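Local coordinates for G protein alpha subunit (Entamoeba histolytica, PDB 4FID), which probably binds and hydrolyses GTP as the alpha subunit of a heterotrimeric G protein, relaying receptor signals across the membrane, and is seen here with GDP, at residues 235-246 and 261-271; 275-284 and 300-308. One frame throughout, in Å; residues are numbered along the deposited sequence.

Contact 1: residues 235-246 and 261-271; sequences LNKMDLFEEKLT and DNAVMGAQYIQ. With GDP (guanosine-5'-diphosphate), chain C.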
loop_
_atom_site.group_PDB
_atom_site.type_symbol
_atom_site.label_atom_id
_atom_site.label_comp_id
_atom_site.label_asym_id
_atom_site.label_seq_id
_atom_site.Cartn_x
_atom_site.Cartn_y
_atom_site.Cartn_z
ATOM N N LEU A 235 -10.036 0.495 2.737
ATOM C CA LEU A 235 -9.678 -0.904 2.743
ATOM C C LEU A 235 -8.872 -1.117 1.478
ATOM O O LEU A 235 -9.414 -1.297 0.384
ATOM C CB LEU A 235 -10.947 -1.753 2.762
ATOM C CG LEU A 235 -11.804 -1.372 3.980
ATOM C CD1 LEU A 235 -13.294 -1.711 3.778
ATOM C CD2 LEU A 235 -11.260 -2.029 5.237
ATOM N N ASN A 236 -7.563 -1.080 1.631
ATOM C CA ASN A 236 -6.684 -0.972 0.482
ATOM C C ASN A 236 -6.198 -2.317 -0.027
ATOM O O ASN A 236 -6.258 -3.342 0.690
ATOM C CB ASN A 236 -5.495 -0.088 0.833
ATOM C CG ASN A 236 -4.740 0.369 -0.381
ATOM O OD1 ASN A 236 -5.341 0.730 -1.397
ATOM N ND2 ASN A 236 -3.407 0.378 -0.281
ATOM N N LYS A 237 -5.728 -2.307 -1.271
ATOM C CA LYS A 237 -5.217 -3.509 -1.931
ATOM C C LYS A 237 -6.324 -4.492 -2.244
ATOM O O LYS A 237 -6.134 -5.698 -2.133
ATOM C CB LYS A 237 -4.115 -4.175 -1.101
ATOM C CG LYS A 237 -2.957 -3.202 -0.755
ATOM C CD LYS A 237 -1.768 -3.944 -0.153
ATOM C CE LYS A 237 -0.557 -3.042 0.005
ATOM N NZ LYS A 237 0.577 -3.755 0.647
HETATM N N MSE A 238 -7.473 -3.955 -2.656
HETATM C CA MSE A 238 -8.613 -4.787 -3.017
HETATM C C MSE A 238 -8.254 -5.733 -4.178
HETATM O O MSE A 238 -8.700 -6.893 -4.216
HETATM C CB MSE A 238 -9.847 -3.923 -3.334
HETATM C CG MSE A 238 -11.078 -4.714 -3.797
HETATM SE SE MSE A 238 -12.094 -5.690 -2.419
HETATM C CE MSE A 238 -13.633 -6.233 -3.503
ATOM N N ASP A 239 -7.428 -5.263 -5.097
ATOM C CA ASP A 239 -6.942 -6.112 -6.195
ATOM C C ASP A 239 -6.189 -7.348 -5.684
ATOM O O ASP A 239 -6.514 -8.489 -6.066
ATOM C CB ASP A 239 -6.076 -5.308 -7.203
ATOM C CG ASP A 239 -4.958 -4.464 -6.523
ATOM O OD1 ASP A 239 -5.149 -3.955 -5.387
ATOM O OD2 ASP A 239 -3.884 -4.294 -7.157
ATOM N N LEU A 240 -5.206 -7.109 -4.805
ATOM C CA LEU A 240 -4.380 -8.165 -4.231
ATOM C C LEU A 240 -5.232 -9.114 -3.427
ATOM O O LEU A 240 -5.015 -10.325 -3.438
ATOM C CB LEU A 240 -3.281 -7.579 -3.348
ATOM C CG LEU A 240 -2.228 -6.785 -4.134
ATOM C CD1 LEU A 240 -1.108 -6.252 -3.226
ATOM C CD2 LEU A 240 -1.660 -7.656 -5.270
ATOM N N PHE A 241 -6.215 -8.556 -2.735
ATOM C CA PHE A 241 -7.102 -9.352 -1.907
ATOM C C PHE A 241 -7.983 -10.327 -2.724
ATOM O O PHE A 241 -8.100 -11.489 -2.367
ATOM C CB PHE A 241 -7.933 -8.413 -1.033
ATOM C CG PHE A 241 -8.938 -9.108 -0.168
ATOM C CD1 PHE A 241 -8.527 -9.875 0.910
ATOM C CD2 PHE A 241 -10.305 -8.967 -0.424
ATOM C CE1 PHE A 241 -9.474 -10.518 1.731
ATOM C CE2 PHE A 241 -11.257 -9.605 0.376
ATOM C CZ PHE A 241 -10.838 -10.384 1.459
ATOM N N GLU A 242 -8.587 -9.848 -3.814
ATOM C CA GLU A 242 -9.400 -10.683 -4.715
ATOM C C GLU A 242 -8.630 -11.943 -5.073
ATOM O O GLU A 242 -9.106 -13.060 -4.897
ATOM C CB GLU A 242 -9.685 -9.932 -6.029
ATOM C CG GLU A 242 -11.142 -9.563 -6.307
ATOM C CD GLU A 242 -11.613 -9.937 -7.733
ATOM O OE1 GLU A 242 -10.973 -9.518 -8.732
ATOM O OE2 GLU A 242 -12.637 -10.654 -7.847
ATOM N N GLU A 243 -7.428 -11.728 -5.598
ATOM C CA GLU A 243 -6.577 -12.778 -6.124
ATOM C C GLU A 243 -6.125 -13.709 -5.003
ATOM O O GLU A 243 -6.190 -14.943 -5.126
ATOM C CB GLU A 243 -5.372 -12.145 -6.833
ATOM C CG GLU A 243 -4.318 -13.135 -7.313
ATOM C CD GLU A 243 -4.857 -14.132 -8.341
ATOM O OE1 GLU A 243 -5.306 -13.698 -9.433
ATOM O OE2 GLU A 243 -4.825 -15.353 -8.059
ATOM N N LYS A 244 -5.678 -13.115 -3.898
ATOM C CA LYS A 244 -5.134 -13.884 -2.787
ATOM C C LYS A 244 -6.160 -14.855 -2.225
ATOM O O LYS A 244 -5.814 -15.945 -1.783
ATOM C CB LYS A 244 -4.650 -12.955 -1.700
ATOM C CG LYS A 244 -4.022 -13.661 -0.537
ATOM C CD LYS A 244 -3.147 -12.694 0.207
ATOM C CE LYS A 244 -2.280 -13.399 1.227
ATOM N NZ LYS A 244 -1.583 -12.385 2.045
ATOM N N LEU A 245 -7.421 -14.440 -2.258
ATOM C CA LEU A 245 -8.530 -15.236 -1.772
ATOM C C LEU A 245 -8.636 -16.597 -2.469
ATOM O O LEU A 245 -9.209 -17.551 -1.911
ATOM C CB LEU A 245 -9.834 -14.443 -1.925
ATOM C CG LEU A 245 -10.630 -14.124 -0.660
ATOM C CD1 LEU A 245 -9.718 -13.959 0.556
ATOM C CD2 LEU A 245 -11.483 -12.882 -0.878
ATOM N N THR A 246 -8.081 -16.692 -3.676
ATOM C CA THR A 246 -8.154 -17.934 -4.447
ATOM C C THR A 246 -7.053 -18.934 -4.078
ATOM O O THR A 246 -7.178 -20.117 -4.355
ATOM C CB THR A 246 -8.105 -17.661 -5.961
ATOM O OG1 THR A 246 -6.785 -17.231 -6.333
ATOM C CG2 THR A 246 -9.111 -16.580 -6.335
ATOM N N ASP A 261 -15.301 -17.448 -2.164
ATOM C CA ASP A 261 -14.478 -16.760 -3.151
ATOM C C ASP A 261 -14.889 -15.301 -3.383
ATOM O O ASP A 261 -14.178 -14.550 -4.079
ATOM C CB ASP A 261 -14.561 -17.526 -4.481
ATOM C CG ASP A 261 -13.383 -17.244 -5.395
ATOM O OD1 ASP A 261 -12.479 -16.485 -4.963
ATOM O OD2 ASP A 261 -13.358 -17.777 -6.535
ATOM N N ASN A 262 -16.035 -14.914 -2.812
ATOM C CA ASN A 262 -16.616 -13.585 -3.031
ATOM C C ASN A 262 -15.868 -12.434 -2.321
ATOM O O ASN A 262 -15.998 -12.222 -1.107
ATOM C CB ASN A 262 -18.105 -13.612 -2.670
ATOM C CG ASN A 262 -18.825 -12.318 -3.006
ATOM O OD1 ASN A 262 -18.256 -11.228 -2.926
ATOM N ND2 ASN A 262 -20.096 -12.435 -3.368
ATOM N N ALA A 263 -15.103 -11.680 -3.094
ATOM C CA ALA A 263 -14.205 -10.694 -2.538
ATOM C C ALA A 263 -14.964 -9.547 -1.881
ATOM O O ALA A 263 -14.430 -8.859 -0.986
ATOM C CB ALA A 263 -13.258 -10.170 -3.611
ATOM N N VAL A 264 -16.200 -9.331 -2.321
ATOM C CA VAL A 264 -17.010 -8.272 -1.740
ATOM C C VAL A 264 -17.471 -8.672 -0.346
ATOM O O VAL A 264 -17.256 -7.947 0.638
ATOM C CB VAL A 264 -18.209 -7.904 -2.621
ATOM C CG1 VAL A 264 -19.332 -7.305 -1.778
ATOM C CG2 VAL A 264 -17.770 -6.915 -3.677
HETATM N N MSE A 265 -18.089 -9.840 -0.267
HETATM C CA MSE A 265 -18.557 -10.341 1.006
HETATM C C MSE A 265 -17.390 -10.490 1.984
HETATM O O MSE A 265 -17.548 -10.198 3.188
HETATM C CB MSE A 265 -19.275 -11.673 0.826
HETATM C CG MSE A 265 -20.649 -11.562 0.173
HETATM SE SE MSE A 265 -21.607 -13.269 0.261
HETATM C CE MSE A 265 -20.331 -14.437 -0.619
ATOM N N GLY A 266 -16.231 -10.929 1.464
ATOM C CA GLY A 266 -15.048 -11.119 2.288
ATOM C C GLY A 266 -14.469 -9.808 2.816
ATOM O O GLY A 266 -13.956 -9.729 3.936
ATOM N N ALA A 267 -14.548 -8.761 2.003
ATOM C CA ALA A 267 -14.001 -7.481 2.400
ATOM C C ALA A 267 -14.890 -6.883 3.470
ATOM O O ALA A 267 -14.400 -6.224 4.392
ATOM C CB ALA A 267 -13.873 -6.555 1.211
ATOM N N GLN A 268 -16.192 -7.130 3.355
ATOM C CA GLN A 268 -17.174 -6.673 4.349
ATOM C C GLN A 268 -16.967 -7.344 5.712
ATOM O O GLN A 268 -17.070 -6.714 6.772
ATOM C CB GLN A 268 -18.586 -6.952 3.851
ATOM C CG GLN A 268 -19.672 -6.800 4.890
ATOM C CD GLN A 268 -21.074 -6.955 4.282
ATOM O OE1 GLN A 268 -21.484 -8.052 3.861
ATOM N NE2 GLN A 268 -21.810 -5.851 4.235
ATOM N N TYR A 269 -16.662 -8.630 5.664
ATOM C CA TYR A 269 -16.399 -9.394 6.862
ATOM C C TYR A 269 -15.202 -8.799 7.619
ATOM O O TYR A 269 -15.251 -8.569 8.815
ATOM C CB TYR A 269 -16.147 -10.836 6.455
ATOM C CG TYR A 269 -16.033 -11.804 7.606
ATOM C CD1 TYR A 269 -14.796 -12.035 8.214
ATOM C CD2 TYR A 269 -17.151 -12.506 8.076
ATOM C CE1 TYR A 269 -14.672 -12.922 9.246
ATOM C CE2 TYR A 269 -17.036 -13.403 9.107
ATOM C CZ TYR A 269 -15.793 -13.607 9.691
ATOM O OH TYR A 269 -15.636 -14.492 10.729
ATOM N N ILE A 270 -14.128 -8.529 6.905
ATOM C CA ILE A 270 -12.994 -7.857 7.502
ATOM C C ILE A 270 -13.376 -6.443 7.963
ATOM O O ILE A 270 -13.047 -6.026 9.078
ATOM C CB ILE A 270 -11.789 -7.864 6.550
ATOM C CG1 ILE A 270 -11.368 -9.310 6.276
ATOM C CG2 ILE A 270 -10.636 -7.076 7.139
ATOM C CD1 ILE A 270 -10.363 -9.451 5.196
ATOM N N GLN A 271 -14.098 -5.712 7.127
ATOM C CA GLN A 271 -14.496 -4.371 7.511
ATOM C C GLN A 271 -15.289 -4.381 8.830
ATOM O O GLN A 271 -15.074 -3.553 9.713
ATOM C CB GLN A 271 -15.303 -3.725 6.393
ATOM C CG GLN A 271 -15.892 -2.374 6.740
ATOM C CD GLN A 271 -17.375 -2.462 7.015
ATOM O OE1 GLN A 271 -18.188 -2.427 6.086
ATOM N NE2 GLN A 271 -17.743 -2.590 8.291
HETATM P PB GDP C . 3.273 2.652 4.145
HETATM O O1B GDP C . 4.412 3.602 3.871
HETATM O O2B GDP C . 3.620 1.795 5.340
HETATM O O3B GDP C . 2.052 3.485 4.448
HETATM O O3A GDP C . 2.970 1.664 2.886
HETATM P PA GDP C . 3.536 1.890 1.375
HETATM O O1A GDP C . 2.766 2.973 0.648
HETATM O O2A GDP C . 5.020 2.211 1.379
HETATM O "O5'" GDP C . 3.319 0.450 0.666
HETATM C "C5'" GDP C . 4.435 -0.253 0.111
HETATM C "C4'" GDP C . 4.058 -1.091 -1.119
HETATM O "O4'" GDP C . 2.655 -1.384 -1.179
HETATM C "C3'" GDP C . 4.433 -0.408 -2.435
HETATM O "O3'" GDP C . 5.289 -1.277 -3.205
HETATM C "C2'" GDP C . 3.107 -0.154 -3.138
HETATM O "O2'" GDP C . 3.239 -0.243 -4.569
HETATM C "C1'" GDP C . 2.194 -1.220 -2.524
HETATM N N9 GDP C . 0.746 -0.863 -2.590
HETATM C C8 GDP C . 0.087 0.093 -1.898
HETATM N N7 GDP C . -1.234 0.116 -2.225
HETATM C C5 GDP C . -1.441 -0.845 -3.144
HETATM C C6 GDP C . -2.591 -1.368 -3.927
HETATM O O6 GDP C . -3.732 -0.889 -3.796
HETATM N N1 GDP C . -2.377 -2.368 -4.788
HETATM C C2 GDP C . -1.159 -2.922 -4.951
HETATM N N2 GDP C . -1.023 -3.940 -5.829
HETATM N N3 GDP C . -0.059 -2.503 -4.272
HETATM C C4 GDP C . -0.137 -1.489 -3.375
HETATM O O HOH W 1 -11.780 -13.745 -5.913
HETATM O O HOH W 2 -15.066 -11.799 -5.790
#
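The NKxD motif that reads guanine in GTP-binding proteins runs here from the end of strand 230-236 into the first turn of helix 238-246, and from that helix Phe241 and selenomethionine Met238 pack onto the first turns of helix 263-271. These helical segments cross steeply, at 109°, their axes 10.1 Å apart at closest approach, and the two side chains bridge the gap. Phe241 is a knob in a hole formed by Ala263, Gly266, Ala267 and Ile270. With CG anti to the backbone N (chi1 177°), its ring is carried out toward that helix: CE2 lies 3.5 Å from Ala263 O, which sits at the ring edge in its plane, while CE1 meets Ile270 CD1 at 3.7 Å from an oblique direction. Leu245 lies over one ring face, offset toward the rim, and the ring of Tyr197 meets Phe241 with planes roughly perpendicular. In the conformer described, Met238 bends at chi2 and brings SE to 4.1 Å from Ala267 CB. Farther along, Leu235 CD1 rests 3.9 Å from Gln271 CB.

No direct hydrogen bond joins the segments; at the solvent-facing margin a water accepts from Ala263 N (2.7 Å) and donates weakly to the Glu242 carboxylate. Asn262 OD1 caps helix 263-271, accepting from Met265 N. On the nucleotide side, Asn236 ND2 donates to GDP N7 (2.9 Å), and Asp239 OD2 accepts from GDP N2 (3.2 Å), its OD1 from N1. Asn236 OD1 in turn accepts from Thr307 OG1 and Ala309 N, which fixes the amide's rotation. Lys237 extends along the purine to a salt bridge with Asp117. The Asp239 carboxylate thus selects guanine and Asn236 helps hold it, while Met238, Phe241 and Leu245 pack on Ala263, Ala267 and Ile270.

Contact 2: residues 275-284 and 300-308; sequences TGKLQTEEMN and EKVYTNPTN. With GDP (guanosine-5'-diphosphate), chain C.
Extended torsions carry Glu281 alongside Tyr303: its CG is anti to the backbone N (chi1 178°) and the chain stays straight beyond it. OE1 therefore reaches the ring edge of Tyr303, in plane and 3.7 Å from CE2. Lys301 starts out the same way but turns at chi3 (-72°), placing NZ 3.6 Å from Glu281 OE2 in a long salt bridge; Lys301 CG lies over one face of the Tyr303 ring, near the rim.

Beneath these side chains, strand 279-282, the edge strand of the Ras-like sheet, pairs in parallel with strand 301-307. The ladder alternates between them, from Val302 N to Gln279 O (2.9 Å) through Glu281 and Thr304 to Met283 N on Thr304 O. On the face carrying Thr280 and Val302, Val302 CG2 meets Leu278 CD1 (3.8 Å) from the turn before the strand, next to Met221 of helix 209-222; Tyr303 faces helix 312-332. Beyond the end of strand 279-282, poorly ordered Asn284 meets Asn305 in a doubtful bond, ND2 of Asn305 lying above the carbonyl plane of Asn284 OD1. Attachment of this outermost strand thus rests chiefly on main-chain bonds, with the long Glu281–Lys301 salt bridge as a supplement.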
loop_
_atom_site.group_PDB
_atom_site.type_symbol
_atom_site.label_atom_id
_atom_site.label_comp_id
_atom_site.label_asym_id
_atom_site.label_seq_id
_atom_site.Cartn_x
_atom_site.Cartn_y
_atom_site.Cartn_z
ATOM N N THR A 275 -15.065 -2.335 12.630
ATOM C CA THR A 275 -16.064 -1.346 13.021
ATOM C C THR A 275 -17.087 -1.766 14.103
ATOM O O THR A 275 -17.782 -0.913 14.657
ATOM C CB THR A 275 -16.763 -0.697 11.773
ATOM O OG1 THR A 275 -17.478 -1.687 11.029
ATOM C CG2 THR A 275 -15.736 -0.076 10.879
ATOM N N GLY A 276 -17.168 -3.057 14.415
ATOM C CA GLY A 276 -18.054 -3.533 15.469
ATOM C C GLY A 276 -19.458 -2.942 15.407
ATOM O O GLY A 276 -20.127 -3.011 14.375
ATOM N N LYS A 277 -19.900 -2.343 16.511
ATOM C CA LYS A 277 -21.243 -1.754 16.609
ATOM C C LYS A 277 -21.373 -0.323 16.071
ATOM O O LYS A 277 -22.471 0.237 16.083
ATOM C CB LYS A 277 -21.721 -1.735 18.067
ATOM C CG LYS A 277 -21.573 -3.033 18.817
ATOM C CD LYS A 277 -22.485 -3.061 20.035
ATOM C CE LYS A 277 -23.959 -3.131 19.627
ATOM N NZ LYS A 277 -24.899 -3.105 20.791
ATOM N N LEU A 278 -20.273 0.293 15.644
ATOM C CA LEU A 278 -20.357 1.657 15.107
ATOM C C LEU A 278 -21.311 1.727 13.916
ATOM O O LEU A 278 -21.442 0.769 13.163
ATOM C CB LEU A 278 -18.973 2.161 14.684
ATOM C CG LEU A 278 -17.874 2.164 15.751
ATOM C CD1 LEU A 278 -16.505 2.582 15.157
ATOM C CD2 LEU A 278 -18.245 3.075 16.898
ATOM N N GLN A 279 -21.980 2.857 13.735
ATOM C CA GLN A 279 -22.748 3.061 12.509
ATOM C C GLN A 279 -21.742 3.258 11.381
ATOM O O GLN A 279 -20.743 3.956 11.559
ATOM C CB GLN A 279 -23.674 4.282 12.627
ATOM C CG GLN A 279 -24.889 4.086 13.542
ATOM C CD GLN A 279 -25.389 5.395 14.173
ATOM O OE1 GLN A 279 -25.082 6.493 13.692
ATOM N NE2 GLN A 279 -26.164 5.277 15.257
ATOM N N THR A 280 -21.981 2.642 10.229
ATOM C CA THR A 280 -21.040 2.776 9.119
ATOM C C THR A 280 -21.743 3.053 7.808
ATOM O O THR A 280 -22.927 2.798 7.661
ATOM C CB THR A 280 -20.127 1.522 8.939
ATOM O OG1 THR A 280 -20.930 0.353 8.749
ATOM C CG2 THR A 280 -19.222 1.318 10.136
ATOM N N GLU A 281 -20.992 3.564 6.847
ATOM C CA GLU A 281 -21.545 3.909 5.556
ATOM C C GLU A 281 -20.497 3.706 4.462
ATOM O O GLU A 281 -19.416 4.282 4.515
ATOM C CB GLU A 281 -22.018 5.361 5.578
ATOM C CG GLU A 281 -22.578 5.870 4.262
ATOM C CD GLU A 281 -23.324 7.178 4.436
ATOM O OE1 GLU A 281 -23.293 8.019 3.506
ATOM O OE2 GLU A 281 -23.932 7.365 5.519
ATOM N N GLU A 282 -20.806 2.866 3.482
ATOM C CA GLU A 282 -19.946 2.755 2.321
ATOM C C GLU A 282 -20.192 3.939 1.408
ATOM O O GLU A 282 -21.325 4.234 1.070
ATOM C CB GLU A 282 -20.179 1.450 1.563
ATOM C CG GLU A 282 -19.287 1.319 0.330
ATOM C CD GLU A 282 -19.084 -0.123 -0.092
ATOM O OE1 GLU A 282 -19.575 -1.023 0.627
ATOM O OE2 GLU A 282 -18.436 -0.358 -1.137
HETATM N N MSE A 283 -19.130 4.629 1.022
HETATM C CA MSE A 283 -19.255 5.783 0.148
HETATM C C MSE A 283 -19.628 5.350 -1.269
HETATM O O MSE A 283 -20.090 6.152 -2.067
HETATM C CB MSE A 283 -17.951 6.570 0.157
HETATM C CG MSE A 283 -17.048 6.234 1.350
HETATM SE SE MSE A 283 -15.429 7.350 1.474
HETATM C CE MSE A 283 -16.359 9.032 1.526
ATOM N N ASN A 284 -19.421 4.073 -1.574
ATOM C CA ASN A 284 -19.943 3.477 -2.806
ATOM C C ASN A 284 -21.407 3.054 -2.622
ATOM O O ASN A 284 -21.741 1.867 -2.708
ATOM C CB ASN A 284 -19.104 2.261 -3.228
ATOM C CG ASN A 284 -17.791 2.647 -3.892
ATOM O OD1 ASN A 284 -17.553 3.817 -4.190
ATOM N ND2 ASN A 284 -16.935 1.653 -4.134
ATOM N N GLU A 300 -21.708 8.123 16.454
ATOM C CA GLU A 300 -20.546 8.280 15.590
ATOM C C GLU A 300 -20.616 7.305 14.407
ATOM O O GLU A 300 -21.024 6.138 14.557
ATOM C CB GLU A 300 -19.241 8.100 16.378
ATOM C CG GLU A 300 -17.986 8.330 15.550
ATOM C CD GLU A 300 -17.706 9.806 15.280
ATOM O OE1 GLU A 300 -18.088 10.301 14.194
ATOM O OE2 GLU A 300 -17.096 10.467 16.153
ATOM N N LYS A 301 -20.222 7.806 13.236
ATOM C CA LYS A 301 -20.395 7.084 11.986
ATOM C C LYS A 301 -19.073 7.014 11.229
ATOM O O LYS A 301 -18.348 7.997 11.150
ATOM C CB LYS A 301 -21.467 7.770 11.133
ATOM C CG LYS A 301 -21.706 7.119 9.772
ATOM C CD LYS A 301 -22.716 7.902 8.924
ATOM C CE LYS A 301 -24.140 7.760 9.458
ATOM N NZ LYS A 301 -25.109 8.567 8.670
ATOM N N VAL A 302 -18.772 5.847 10.670
ATOM C CA VAL A 302 -17.522 5.614 9.953
ATOM C C VAL A 302 -17.797 5.351 8.468
ATOM O O VAL A 302 -18.610 4.484 8.111
ATOM C CB VAL A 302 -16.770 4.400 10.554
ATOM C CG1 VAL A 302 -15.562 4.058 9.731
ATOM C CG2 VAL A 302 -16.367 4.692 11.973
ATOM N N TYR A 303 -17.127 6.097 7.599
ATOM C CA TYR A 303 -17.310 5.921 6.162
ATOM C C TYR A 303 -16.233 4.987 5.604
ATOM O O TYR A 303 -15.060 5.121 5.939
ATOM C CB TYR A 303 -17.300 7.278 5.460
ATOM C CG TYR A 303 -18.375 8.212 5.964
ATOM C CD1 TYR A 303 -18.184 8.966 7.124
ATOM C CD2 TYR A 303 -19.590 8.342 5.292
ATOM C CE1 TYR A 303 -19.170 9.831 7.596
ATOM C CE2 TYR A 303 -20.579 9.209 5.755
ATOM C CZ TYR A 303 -20.363 9.945 6.905
ATOM O OH TYR A 303 -21.339 10.790 7.374
ATOM N N THR A 304 -16.637 4.023 4.781
ATOM C CA THR A 304 -15.706 3.017 4.291
ATOM C C THR A 304 -15.710 2.965 2.783
ATOM O O THR A 304 -16.722 3.243 2.140
ATOM C CB THR A 304 -16.017 1.579 4.828
ATOM O OG1 THR A 304 -17.304 1.162 4.371
ATOM C CG2 THR A 304 -15.989 1.514 6.342
ATOM N N ASN A 305 -14.564 2.599 2.218
ATOM C CA ASN A 305 -14.491 2.317 0.795
ATOM C C ASN A 305 -13.298 1.457 0.510
ATOM O O ASN A 305 -12.226 1.672 1.058
ATOM C CB ASN A 305 -14.409 3.603 -0.018
ATOM C CG ASN A 305 -15.200 3.522 -1.328
ATOM O OD1 ASN A 305 -14.730 2.971 -2.312
ATOM N ND2 ASN A 305 -16.397 4.093 -1.335
ATOM N N PRO A 306 -13.476 0.454 -0.348
ATOM C CA PRO A 306 -12.273 -0.287 -0.714
ATOM C C PRO A 306 -11.493 0.525 -1.743
ATOM O O PRO A 306 -12.061 1.362 -2.462
ATOM C CB PRO A 306 -12.825 -1.589 -1.318
ATOM C CG PRO A 306 -14.358 -1.400 -1.409
ATOM C CD PRO A 306 -14.646 0.041 -1.140
ATOM N N THR A 307 -10.188 0.300 -1.786
ATOM C CA THR A 307 -9.340 1.017 -2.714
ATOM C C THR A 307 -8.233 0.152 -3.323
ATOM O O THR A 307 -7.822 -0.910 -2.779
ATOM C CB THR A 307 -8.692 2.248 -2.042
ATOM O OG1 THR A 307 -7.662 1.823 -1.145
ATOM C CG2 THR A 307 -9.723 3.053 -1.272
ATOM N N ASN A 308 -7.771 0.618 -4.477
ATOM C CA ASN A 308 -6.587 0.086 -5.117
ATOM C C ASN A 308 -5.633 1.259 -5.379
ATOM O O ASN A 308 -5.699 1.930 -6.410
ATOM C CB ASN A 308 -6.952 -0.712 -6.376
ATOM C CG ASN A 308 -5.724 -1.170 -7.164
ATOM O OD1 ASN A 308 -4.578 -1.040 -6.702
ATOM N ND2 ASN A 308 -5.956 -1.711 -8.368
HETATM P PB GDP C . 3.273 2.652 4.145
HETATM O O1B GDP C . 4.412 3.602 3.871
HETATM O O2B GDP C . 3.620 1.795 5.340
HETATM O O3B GDP C . 2.052 3.485 4.448
HETATM O O3A GDP C . 2.970 1.664 2.886
HETATM P PA GDP C . 3.536 1.890 1.375
HETATM O O1A GDP C . 2.766 2.973 0.648
HETATM O O2A GDP C . 5.020 2.211 1.379
HETATM O "O5'" GDP C . 3.319 0.450 0.666
HETATM C "C5'" GDP C . 4.435 -0.253 0.111
HETATM C "C4'" GDP C . 4.058 -1.091 -1.119
HETATM O "O4'" GDP C . 2.655 -1.384 -1.179
HETATM C "C3'" GDP C . 4.433 -0.408 -2.435
HETATM O "O3'" GDP C . 5.289 -1.277 -3.205
HETATM C "C2'" GDP C . 3.107 -0.154 -3.138
HETATM O "O2'" GDP C . 3.239 -0.243 -4.569
HETATM C "C1'" GDP C . 2.194 -1.220 -2.524
HETATM N N9 GDP C . 0.746 -0.863 -2.590
HETATM C C8 GDP C . 0.087 0.093 -1.898
HETATM N N7 GDP C . -1.234 0.116 -2.225
HETATM C C5 GDP C . -1.441 -0.845 -3.144
HETATM C C6 GDP C . -2.591 -1.368 -3.927
HETATM O O6 GDP C . -3.732 -0.889 -3.796
HETATM N N1 GDP C . -2.377 -2.368 -4.788
HETATM C C2 GDP C . -1.159 -2.922 -4.951
HETATM N N2 GDP C . -1.023 -3.940 -5.829
HETATM N N3 GDP C . -0.059 -2.503 -4.272
HETATM C C4 GDP C . -0.137 -1.489 -3.375
#

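Contacts 1 and 2 follow one another along the chain, and their centres lie 15 Å apart. Helix 263-275 is followed, through a type II' turn at Thr275 to Leu278, by strand 279-282, so one continuous piece of chain serves both. They also share the Ras-like sheet, where strands 230-236 and 301-307 are neighbours and 279-282 forms the outer border. The geometric evidence for direct coupling includes a probable hydrogen bond from Thr307 N to Leu235 O (2.8 Å), besides the Asn236–Thr307 side-chain bond. Both contacts reach GDP at its base: residues 235-246 supply the NKxD motif, and residues 300-308 end at Asn308 beside O6. The guanine pocket is therefore built where adjacent strands of one sheet terminate.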